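PDB 1QHB: vanadium-dependent bromoperoxidase from Corallina officinalis, which uses hydrogen peroxide and a bound vanadate cofactor to oxidise bromide and so brominate organic substrates. Local coordinates for residues 336-347 with 376-387. Numbering follows the deposited sequence.
Sequences YEAYLNACLILL and SAHVLSLVTEVA
The methyl CG2 of T384 sits squarely over one face of the Y336 ring, 3.4 Å from the ring centroid and only 3° off its normal, the geometry of a CH-pi contact. T384 CB follows it onto the same face, 3.5 Å from Y336 CE2, while the methyl of A387 lies near the ring plane, at its edge. Y336 occupies the N-cap position of its helix, and CG lies between its backbone N and carbonyl carbon (chi1 53°), which sets the ring under the T384 methyl, the two side chains crossing obliquely. Midway along the contact, L380 enters as a knob among L340, C343, L344 and L347. Its two methyls divide the work: CD2 meets L340 CD1 at 3.8 Å, those two side chains crossing at about a right angle, and also touches C343 SG, whereas CD1 faces L347 CD1. C343 places its sulfur anti to the backbone N, which brings SG 3.9 Å from V379 CG1 as well. L347 CD2 ends the row against S376 CB at 3.8 Å. This knob-into-hole fit joins two nearly antiparallel helices (168°, axes 9.9 Å apart) in the helical core of the vanadium haloperoxidase fold. The Y339 side chain, about 6 Å from that of H485, probably a catalytic, vanadate-binding residue, places the contact near the active site. Y336 OH bonds to L380 O of the second subunit, and T384 OG1 meets T384 OG1 of that subunit. With an alanine in place of Y336, the T384 methyl would probably lose its aromatic face and L380 O of the neighbouring subunit its phenolic partner. Because no hydrogen bond joins the two segments, their cohesion rests on apolar and CH-pi contacts, while both hydroxyls lie at a subunit interface of the dodecamer.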
ATOM      1  N   TYR A 336     -20.620   1.782  39.468  1.00 11.86           N
ATOM      2  CA  TYR A 336     -20.517   3.242  39.327  1.00 14.18           C
ATOM      3  C   TYR A 336     -21.538   4.008  40.176  1.00 14.51           C
ATOM      4  O   TYR A 336     -21.755   5.208  40.001  1.00 12.01           O
ATOM      5  CB  TYR A 336     -20.674   3.665  37.853  1.00 12.27           C
ATOM      6  CG  TYR A 336     -21.916   3.142  37.176  1.00 12.06           C
ATOM      7  CD1 TYR A 336     -23.193   3.429  37.606  1.00 13.23           C
ATOM      8  CD2 TYR A 336     -21.803   2.341  36.042  1.00 10.26           C
ATOM      9  CE1 TYR A 336     -24.330   2.939  36.978  1.00 13.47           C
ATOM     10  CE2 TYR A 336     -22.919   1.833  35.414  1.00  6.87           C
ATOM     11  CZ  TYR A 336     -24.178   2.148  35.858  1.00 11.84           C
ATOM     12  OH  TYR A 336     -25.275   1.644  35.207  1.00 11.75           O
ATOM     13  N   GLU A 337     -22.272   3.284  41.030  1.00 14.31           N
ATOM     14  CA  GLU A 337     -23.348   3.823  41.834  1.00 13.36           C
ATOM     15  C   GLU A 337     -23.011   5.132  42.539  1.00  9.79           C
ATOM     16  O   GLU A 337     -23.723   6.120  42.424  1.00  9.79           O
ATOM     17  CB  GLU A 337     -23.832   2.750  42.864  1.00 11.77           C
ATOM     18  CG  GLU A 337     -24.987   3.260  43.719  1.00 10.98           C
ATOM     19  CD  GLU A 337     -25.713   2.206  44.534  1.00 12.46           C
ATOM     20  OE1 GLU A 337     -25.460   1.005  44.287  1.00 11.97           O
ATOM     21  OE2 GLU A 337     -26.541   2.618  45.376  1.00  9.11           O
ATOM     22  N   ALA A 338     -21.947   5.203  43.303  1.00  8.70           N
ATOM     23  CA  ALA A 338     -21.606   6.379  44.091  1.00  9.33           C
ATOM     24  C   ALA A 338     -21.429   7.606  43.209  1.00 10.94           C
ATOM     25  O   ALA A 338     -21.784   8.688  43.638  1.00 10.61           O
ATOM     26  CB  ALA A 338     -20.339   6.096  44.906  1.00  5.22           C
ATOM     27  N   TYR A 339     -20.855   7.441  42.020  1.00  8.34           N
ATOM     28  CA  TYR A 339     -20.469   8.542  41.117  1.00  8.48           C
ATOM     29  C   TYR A 339     -21.654   8.981  40.307  1.00 10.43           C
ATOM     30  O   TYR A 339     -21.847  10.165  39.979  1.00 12.25           O
ATOM     31  CB  TYR A 339     -19.226   8.145  40.276  1.00  8.13           C
ATOM     32  CG  TYR A 339     -18.359   7.261  41.186  1.00  9.52           C
ATOM     33  CD1 TYR A 339     -17.672   7.780  42.248  1.00  9.27           C
ATOM     34  CD2 TYR A 339     -18.386   5.886  40.999  1.00  9.81           C
ATOM     35  CE1 TYR A 339     -16.972   6.947  43.123  1.00  6.93           C
ATOM     36  CE2 TYR A 339     -17.705   5.028  41.855  1.00  9.12           C
ATOM     37  CZ  TYR A 339     -17.011   5.562  42.920  1.00 10.46           C
ATOM     38  OH  TYR A 339     -16.358   4.724  43.787  1.00 12.79           O
ATOM     39  N   LEU A 340     -22.541   8.047  40.009  1.00  9.27           N
ATOM     40  CA  LEU A 340     -23.773   8.409  39.309  1.00  9.04           C
ATOM     41  C   LEU A 340     -24.657   9.210  40.264  1.00 10.33           C
ATOM     42  O   LEU A 340     -25.212  10.250  39.936  1.00 10.21           O
ATOM     43  CB  LEU A 340     -24.442   7.137  38.787  1.00  9.76           C
ATOM     44  CG  LEU A 340     -25.914   7.297  38.385  1.00 12.57           C
ATOM     45  CD1 LEU A 340     -26.049   8.197  37.173  1.00 10.89           C
ATOM     46  CD2 LEU A 340     -26.560   5.942  38.212  1.00  9.93           C
ATOM     47  N   ASN A 341     -24.693   8.823  41.531  1.00 11.94           N
ATOM     48  CA  ASN A 341     -25.492   9.554  42.539  1.00 12.84           C
ATOM     49  C   ASN A 341     -24.885  10.931  42.776  1.00 11.40           C
ATOM     50  O   ASN A 341     -25.685  11.832  42.953  1.00 10.20           O
ATOM     51  CB  ASN A 341     -25.556   8.819  43.882  1.00  8.53           C
ATOM     52  CG  ASN A 341     -26.329   7.515  43.771  1.00 11.18           C
ATOM     53  OD1 ASN A 341     -26.346   6.776  44.777  1.00 14.17           O
ATOM     54  ND2 ASN A 341     -26.903   7.206  42.619  1.00  5.62           N
ATOM     55  N   ALA A 342     -23.561  11.022  42.766  1.00  9.70           N
ATOM     56  CA  ALA A 342     -22.891  12.313  42.934  1.00  8.62           C
ATOM     57  C   ALA A 342     -23.251  13.229  41.779  1.00  9.03           C
ATOM     58  O   ALA A 342     -23.683  14.367  41.945  1.00 10.98           O
ATOM     59  CB  ALA A 342     -21.387  12.134  42.964  1.00  8.18           C
ATOM     60  N   CYS A 343     -23.195  12.645  40.572  1.00  9.87           N
ATOM     61  CA  CYS A 343     -23.609  13.377  39.398  1.00  6.68           C
ATOM     62  C   CYS A 343     -25.018  13.902  39.426  1.00 10.94           C
ATOM     63  O   CYS A 343     -25.208  15.062  39.090  1.00  9.85           O
ATOM     64  CB  CYS A 343     -23.416  12.493  38.148  1.00  8.43           C
ATOM     65  SG  CYS A 343     -23.551  13.320  36.538  1.00  9.32           S
ATOM     66  N   LEU A 344     -25.964  13.098  39.879  1.00  9.58           N
ATOM     67  CA  LEU A 344     -27.352  13.531  40.005  1.00 10.49           C
ATOM     68  C   LEU A 344     -27.527  14.671  41.006  1.00 11.64           C
ATOM     69  O   LEU A 344     -28.303  15.575  40.720  1.00 11.74           O
ATOM     70  CB  LEU A 344     -28.217  12.339  40.373  1.00  7.97           C
ATOM     71  CG  LEU A 344     -28.380  11.206  39.355  1.00 15.04           C
ATOM     72  CD1 LEU A 344     -29.046  10.019  40.051  1.00 12.48           C
ATOM     73  CD2 LEU A 344     -29.245  11.643  38.184  1.00  6.63           C
ATOM     74  N   ILE A 345     -26.792  14.685  42.109  1.00 11.08           N
ATOM     75  CA  ILE A 345     -26.845  15.786  43.074  1.00 12.02           C
ATOM     76  C   ILE A 345     -26.340  17.064  42.390  1.00 13.57           C
ATOM     77  O   ILE A 345     -26.909  18.143  42.569  1.00 14.39           O
ATOM     78  CB  ILE A 345     -25.977  15.426  44.290  1.00 12.56           C
ATOM     79  CG1 ILE A 345     -26.684  14.314  45.108  1.00 12.35           C
ATOM     80  CG2 ILE A 345     -25.790  16.624  45.224  1.00  9.97           C
ATOM     81  CD1 ILE A 345     -25.825  13.710  46.218  1.00  6.96           C
ATOM     82  N   LEU A 346     -25.211  16.955  41.680  1.00 12.34           N
ATOM     83  CA  LEU A 346     -24.581  18.088  41.024  1.00 13.04           C
ATOM     84  C   LEU A 346     -25.533  18.630  39.982  1.00 10.77           C
ATOM     85  O   LEU A 346     -25.715  19.853  39.914  1.00 15.42           O
ATOM     86  CB  LEU A 346     -23.232  17.741  40.377  1.00 13.29           C
ATOM     87  CG  LEU A 346     -22.106  17.272  41.294  1.00 14.47           C
ATOM     88  CD1 LEU A 346     -20.921  16.698  40.554  1.00 15.20           C
ATOM     89  CD2 LEU A 346     -21.627  18.431  42.165  1.00 15.60           C
ATOM     90  N   LEU A 347     -26.209  17.748  39.212  1.00 10.32           N
ATOM     91  CA  LEU A 347     -27.125  18.301  38.214  1.00 11.92           C
ATOM     92  C   LEU A 347     -28.295  18.985  38.877  1.00 13.18           C
ATOM     93  O   LEU A 347     -28.695  20.097  38.472  1.00 12.40           O
ATOM     94  CB  LEU A 347     -27.641  17.240  37.234  1.00  9.82           C
ATOM     95  CG  LEU A 347     -26.572  16.654  36.293  1.00 14.04           C
ATOM     96  CD1 LEU A 347     -27.070  15.384  35.636  1.00  9.37           C
ATOM     97  CD2 LEU A 347     -26.225  17.731  35.250  1.00 11.73           C
ATOM     98  N   SER A 376     -26.276  17.353  30.325  1.00 15.05           N
ATOM     99  CA  SER A 376     -26.487  16.243  31.267  1.00 14.03           C
ATOM    100  C   SER A 376     -26.452  14.866  30.653  1.00 14.41           C
ATOM    101  O   SER A 376     -25.869  13.928  31.246  1.00 15.29           O
ATOM    102  CB  SER A 376     -27.772  16.550  32.012  1.00 14.96           C
ATOM    103  OG  SER A 376     -28.864  16.559  31.138  1.00 23.51           O
ATOM    104  N   ALA A 377     -27.039  14.610  29.499  1.00 11.64           N
ATOM    105  CA  ALA A 377     -27.049  13.259  28.907  1.00 12.83           C
ATOM    106  C   ALA A 377     -25.643  12.781  28.591  1.00 12.28           C
ATOM    107  O   ALA A 377     -25.295  11.603  28.762  1.00 13.66           O
ATOM    108  CB  ALA A 377     -27.811  13.191  27.606  1.00 14.70           C
ATOM    109  N   HIS A 378     -24.786  13.738  28.195  1.00 10.63           N
ATOM    110  CA  HIS A 378     -23.421  13.386  27.829  1.00 11.60           C
ATOM    111  C   HIS A 378     -22.675  12.842  29.031  1.00 14.51           C
ATOM    112  O   HIS A 378     -22.138  11.734  28.974  1.00 16.43           O
ATOM    113  CB  HIS A 378     -22.750  14.590  27.232  1.00 10.79           C
ATOM    114  CG  HIS A 378     -21.454  14.327  26.561  1.00 18.62           C
ATOM    115  ND1 HIS A 378     -20.748  15.328  25.909  1.00 22.20           N
ATOM    116  CD2 HIS A 378     -20.728  13.180  26.418  1.00 18.14           C
ATOM    117  CE1 HIS A 378     -19.649  14.784  25.397  1.00 18.86           C
ATOM    118  NE2 HIS A 378     -19.606  13.501  25.689  1.00 18.29           N
ATOM    119  N   VAL A 379     -22.606  13.636  30.121  1.00 13.89           N
ATOM    120  CA  VAL A 379     -21.927  13.185  31.322  1.00 11.15           C
ATOM    121  C   VAL A 379     -22.562  11.953  31.978  1.00 12.15           C
ATOM    122  O   VAL A 379     -21.903  11.104  32.615  1.00  9.32           O
ATOM    123  CB  VAL A 379     -21.760  14.339  32.331  1.00 11.43           C
ATOM    124  CG1 VAL A 379     -23.040  14.835  32.985  1.00  5.48           C
ATOM    125  CG2 VAL A 379     -20.744  13.894  33.395  1.00  6.65           C
ATOM    126  N   LEU A 380     -23.872  11.815  31.875  1.00 11.16           N
ATOM    127  CA  LEU A 380     -24.560  10.664  32.481  1.00 11.80           C
ATOM    128  C   LEU A 380     -24.181   9.398  31.737  1.00 12.06           C
ATOM    129  O   LEU A 380     -24.010   8.408  32.460  1.00 10.92           O
ATOM    130  CB  LEU A 380     -26.077  10.838  32.485  1.00  6.01           C
ATOM    131  CG  LEU A 380     -26.617  11.817  33.553  1.00 14.39           C
ATOM    132  CD1 LEU A 380     -28.052  12.168  33.205  1.00  8.10           C
ATOM    133  CD2 LEU A 380     -26.518  11.174  34.925  1.00  9.57           C
ATOM    134  N   SER A 381     -23.959   9.403  30.412  1.00 13.49           N
ATOM    135  CA  SER A 381     -23.511   8.158  29.781  1.00 11.36           C
ATOM    136  C   SER A 381     -22.019   7.911  29.950  1.00 10.85           C
ATOM    137  O   SER A 381     -21.542   6.787  30.110  1.00 12.17           O
ATOM    138  CB  SER A 381     -23.839   8.150  28.294  1.00 13.79           C
ATOM    139  OG  SER A 381     -25.170   7.733  28.049  1.00 21.93           O
ATOM    140  N   LEU A 382     -21.262   8.998  29.874  1.00 10.99           N
ATOM    141  CA  LEU A 382     -19.800   8.924  29.945  1.00 12.18           C
ATOM    142  C   LEU A 382     -19.328   8.440  31.301  1.00 13.11           C
ATOM    143  O   LEU A 382     -18.405   7.617  31.355  1.00 12.84           O
ATOM    144  CB  LEU A 382     -19.186  10.267  29.548  1.00 17.58           C
ATOM    145  CG  LEU A 382     -17.717  10.385  29.162  1.00 21.32           C
ATOM    146  CD1 LEU A 382     -17.309   9.275  28.212  1.00 10.00           C
ATOM    147  CD2 LEU A 382     -17.400  11.734  28.518  1.00 22.37           C
ATOM    148  N   VAL A 383     -19.984   8.827  32.418  1.00 11.38           N
ATOM    149  CA  VAL A 383     -19.471   8.393  33.717  1.00 10.09           C
ATOM    150  C   VAL A 383     -19.618   6.899  33.928  1.00 12.28           C
ATOM    151  O   VAL A 383     -18.920   6.230  34.720  1.00 11.60           O
ATOM    152  CB  VAL A 383     -20.171   9.238  34.793  1.00 13.53           C
ATOM    153  CG1 VAL A 383     -21.653   8.880  34.922  1.00  8.99           C
ATOM    154  CG2 VAL A 383     -19.495   9.009  36.133  1.00 12.49           C
ATOM    155  N   THR A 384     -20.660   6.329  33.319  1.00 10.61           N
ATOM    156  CA  THR A 384     -20.958   4.898  33.498  1.00 13.58           C
ATOM    157  C   THR A 384     -20.235   4.058  32.467  1.00 12.79           C
ATOM    158  O   THR A 384     -19.813   2.966  32.814  1.00 13.25           O
ATOM    159  CB  THR A 384     -22.477   4.605  33.366  1.00 15.71           C
ATOM    160  OG1 THR A 384     -22.917   5.089  32.085  1.00 14.55           O
ATOM    161  CG2 THR A 384     -23.276   5.348  34.418  1.00  9.50           C
ATOM    162  N   GLU A 385     -20.009   4.565  31.254  1.00 14.70           N
ATOM    163  CA  GLU A 385     -19.370   3.743  30.203  1.00 12.51           C
ATOM    164  C   GLU A 385     -17.899   3.480  30.441  1.00 11.80           C
ATOM    165  O   GLU A 385     -17.394   2.453  29.974  1.00 11.73           O
ATOM    166  CB  GLU A 385     -19.583   4.355  28.827  1.00 11.57           C
ATOM    167  CG  GLU A 385     -18.426   5.142  28.211  1.00 11.31           C
ATOM    168  CD  GLU A 385     -18.806   5.792  26.896  1.00 19.03           C
ATOM    169  OE1 GLU A 385     -19.905   6.379  26.812  1.00 16.19           O
ATOM    170  OE2 GLU A 385     -18.032   5.744  25.890  1.00 14.93           O
ATOM    171  N   VAL A 386     -17.186   4.334  31.178  1.00 11.65           N
ATOM    172  CA  VAL A 386     -15.767   4.083  31.424  1.00 10.10           C
ATOM    173  C   VAL A 386     -15.625   2.919  32.382  1.00 12.45           C
ATOM    174  O   VAL A 386     -14.516   2.430  32.475  1.00 12.13           O
ATOM    175  CB  VAL A 386     -15.045   5.294  32.022  1.00 12.76           C
ATOM    176  CG1 VAL A 386     -15.161   6.459  31.054  1.00 12.25           C
ATOM    177  CG2 VAL A 386     -15.599   5.767  33.385  1.00  8.45           C
ATOM    178  N   ALA A 387     -16.634   2.550  33.176  1.00 10.60           N
ATOM    179  CA  ALA A 387     -16.448   1.505  34.175  1.00 10.92           C
ATOM    180  C   ALA A 387     -15.966   0.176  33.659  1.00 10.70           C
ATOM    181  O   ALA A 387     -15.086  -0.452  34.265  1.00 12.09           O
ATOM    182  CB  ALA A 387     -17.701   1.336  35.031  1.00  7.37           C
TER